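Local coordinates for OmpT protein (Vibrio cholerae serotype O1, PDB 6EHE) that probably forms a water-filled beta-barrel pore in the outer membrane through which small hydrophilic solutes diffuse, at residues Tyr8-Thr13 / Gly314-Trp319. Residues are numbered along the deposited sequence; the frame is centred on the assembly and turned at random.
Unlike the reference sequence in segment 314-319: Y317 (reference Ile).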
loop_
_atom_site.group_PDB
_atom_site.type_symbol
_atom_site.label_atom_id
_atom_site.label_comp_id
_atom_site.label_asym_id
_atom_site.label_seq_id
_atom_site.Cartn_x
_atom_site.Cartn_y
_atom_site.Cartn_z
ATOM N N TYR A 8 17.710 -8.391 -8.445
ATOM C CA TYR A 8 16.683 -9.044 -7.647
ATOM C C TYR A 8 15.411 -9.099 -8.470
ATOM O O TYR A 8 15.264 -8.409 -9.485
ATOM C CB TYR A 8 16.429 -8.317 -6.321
ATOM C CG TYR A 8 15.781 -6.964 -6.514
ATOM C CD1 TYR A 8 16.546 -5.815 -6.630
ATOM C CD2 TYR A 8 14.400 -6.844 -6.619
ATOM C CE1 TYR A 8 15.953 -4.576 -6.815
ATOM C CE2 TYR A 8 13.794 -5.608 -6.810
ATOM C CZ TYR A 8 14.570 -4.476 -6.908
ATOM O OH TYR A 8 13.952 -3.250 -7.113
ATOM N N GLY A 9 14.468 -9.894 -8.003
ATOM C CA GLY A 9 13.242 -10.035 -8.750
ATOM C C GLY A 9 12.276 -10.919 -8.011
ATOM O O GLY A 9 12.613 -11.568 -7.016
ATOM N N GLN A 10 11.065 -10.955 -8.544
ATOM C CA GLN A 10 10.026 -11.810 -7.995
ATOM C C GLN A 10 9.114 -12.223 -9.130
ATOM O O GLN A 10 8.523 -11.362 -9.794
ATOM C CB GLN A 10 9.249 -11.086 -6.904
ATOM C CG GLN A 10 7.866 -11.625 -6.670
ATOM C CD GLN A 10 7.119 -10.814 -5.637
ATOM O OE1 GLN A 10 5.884 -10.766 -5.637
ATOM N NE2 GLN A 10 7.868 -10.150 -4.757
ATOM N N LEU A 11 9.033 -13.528 -9.368
ATOM C CA LEU A 11 8.049 -14.088 -10.278
ATOM C C LEU A 11 6.787 -14.415 -9.492
ATOM O O LEU A 11 6.815 -15.209 -8.547
ATOM C CB LEU A 11 8.592 -15.334 -10.970
ATOM C CG LEU A 11 8.054 -15.653 -12.365
ATOM C CD1 LEU A 11 8.782 -16.881 -12.859
ATOM C CD2 LEU A 11 6.551 -15.898 -12.385
ATOM N N ARG A 12 5.683 -13.819 -9.892
ATOM C CA ARG A 12 4.427 -13.983 -9.193
ATOM C C ARG A 12 3.430 -14.553 -10.182
ATOM O O ARG A 12 3.340 -14.062 -11.306
ATOM C CB ARG A 12 3.950 -12.635 -8.641
ATOM C CG ARG A 12 2.727 -12.714 -7.760
ATOM C CD ARG A 12 2.308 -11.334 -7.260
ATOM N NE ARG A 12 3.296 -10.759 -6.357
ATOM C CZ ARG A 12 3.138 -9.600 -5.733
ATOM N NH1 ARG A 12 4.090 -9.164 -4.935
ATOM N NH2 ARG A 12 2.036 -8.886 -5.919
ATOM N N THR A 13 2.702 -15.594 -9.784
ATOM C CA THR A 13 1.628 -16.096 -10.635
ATOM C C THR A 13 0.420 -16.392 -9.768
ATOM O O THR A 13 0.541 -17.015 -8.707
ATOM C CB THR A 13 2.038 -17.344 -11.440
ATOM O OG1 THR A 13 3.064 -16.978 -12.374
ATOM C CG2 THR A 13 0.833 -17.911 -12.248
ATOM N N GLY A 314 -1.965 -18.314 -5.216
ATOM C CA GLY A 314 -0.798 -17.820 -5.915
ATOM C C GLY A 314 0.490 -18.449 -5.427
ATOM O O GLY A 314 0.546 -19.128 -4.394
ATOM N N ALA A 315 1.540 -18.181 -6.192
ATOM C CA ALA A 315 2.869 -18.661 -5.880
ATOM C C ALA A 315 3.869 -17.611 -6.325
ATOM O O ALA A 315 3.656 -16.924 -7.326
ATOM C CB ALA A 315 3.152 -20.003 -6.564
ATOM N N ARG A 316 4.949 -17.495 -5.563
ATOM C CA ARG A 316 6.005 -16.530 -5.812
ATOM C C ARG A 316 7.354 -17.223 -5.760
ATOM O O ARG A 316 7.598 -18.050 -4.873
ATOM C CB ARG A 316 5.981 -15.406 -4.782
ATOM C CG ARG A 316 4.683 -14.608 -4.770
ATOM C CD ARG A 316 4.707 -13.556 -3.692
ATOM N NE ARG A 316 3.518 -12.705 -3.695
ATOM C CZ ARG A 316 3.365 -11.657 -2.892
ATOM N NH1 ARG A 316 4.334 -11.330 -2.029
ATOM N NH2 ARG A 316 2.256 -10.932 -2.950
ATOM N N TYR A 317 8.209 -16.881 -6.730
ATOM C CA TYR A 317 9.629 -17.220 -6.761
ATOM C C TYR A 317 10.405 -15.920 -6.624
ATOM O O TYR A 317 10.126 -14.961 -7.354
ATOM C CB TYR A 317 10.039 -17.887 -8.086
ATOM C CG TYR A 317 9.889 -19.410 -8.254
ATOM C CD1 TYR A 317 9.275 -20.225 -7.286
ATOM C CD2 TYR A 317 10.373 -20.029 -9.413
ATOM C CE1 TYR A 317 9.150 -21.618 -7.488
ATOM C CE2 TYR A 317 10.252 -21.403 -9.623
ATOM C CZ TYR A 317 9.648 -22.194 -8.665
ATOM O OH TYR A 317 9.557 -23.551 -8.912
ATOM N N TYR A 318 11.389 -15.883 -5.724
ATOM C CA TYR A 318 12.183 -14.678 -5.515
ATOM C C TYR A 318 13.634 -14.922 -5.896
ATOM O O TYR A 318 14.165 -16.015 -5.703
ATOM C CB TYR A 318 12.164 -14.201 -4.060
ATOM C CG TYR A 318 10.835 -13.862 -3.475
ATOM C CD1 TYR A 318 9.994 -14.851 -2.995
ATOM C CD2 TYR A 318 10.440 -12.547 -3.322
ATOM C CE1 TYR A 318 8.770 -14.541 -2.419
ATOM C CE2 TYR A 318 9.217 -12.231 -2.748
ATOM C CZ TYR A 318 8.386 -13.228 -2.313
ATOM O OH TYR A 318 7.168 -12.921 -1.735
ATOM N N TRP A 319 14.294 -13.882 -6.403
ATOM C CA TRP A 319 15.742 -13.959 -6.567
ATOM C C TRP A 319 16.402 -12.644 -6.223
ATOM O O TRP A 319 15.721 -11.618 -6.139
ATOM C CB TRP A 319 16.106 -14.395 -7.982
ATOM C CG TRP A 319 16.071 -13.316 -9.040
ATOM C CD1 TRP A 319 17.084 -12.454 -9.375
ATOM C CD2 TRP A 319 14.985 -13.019 -9.928
ATOM N NE1 TRP A 319 16.684 -11.628 -10.400
ATOM C CE2 TRP A 319 15.402 -11.959 -10.761
ATOM C CE3 TRP A 319 13.690 -13.527 -10.080
ATOM C CZ2 TRP A 319 14.572 -11.404 -11.736
ATOM C CZ3 TRP A 319 12.864 -12.973 -11.052
ATOM C CH2 TRP A 319 13.310 -11.925 -11.868
ATOM O OXT TRP A 319 17.616 -12.589 -5.998
#
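R316 and R12 lie side by side on the barrel face they share with Q10 and Y318, probably the pore lining, their guanidinium groups stacked with centres 3.5 Å apart and planes at 8°. Along R316, CB passes L11 O, CG meets R12 CG at 4.0 Å, and CD runs 3.6 Å from Q10 OE1. NE is hydrogen-bonded to the hydroxyl of Y278 on strand 275-286, CZ and NH2 lie over the R12 guanidinium, and NH1 makes a long in-plane bond to Y318 OH (3.3 Å). The extended chain (chi2 178°, chi3 176°) carries the flat end that far. Arginine suits such a stack because its planar cation can bond at the rim while a second lies on its face; accordingly R12 NE and NH1 both bond Q10 OE1 nearly in plane, holding that group flat against R316. On the other face, apolar L11 suits a surface that may meet lipid, beside Y317. G9 has no side chain, and a CB would run into the W319 indole; instead G9 CA lies 3.4 Å from the centroid of its six-membered ring, a CH-pi contact over the face. Six backbone hydrogen bonds close the antiparallel barrel by joining its first strand, 3-17, to its last, 309-318, with strands 24-39 and 275-286 flanking the pair.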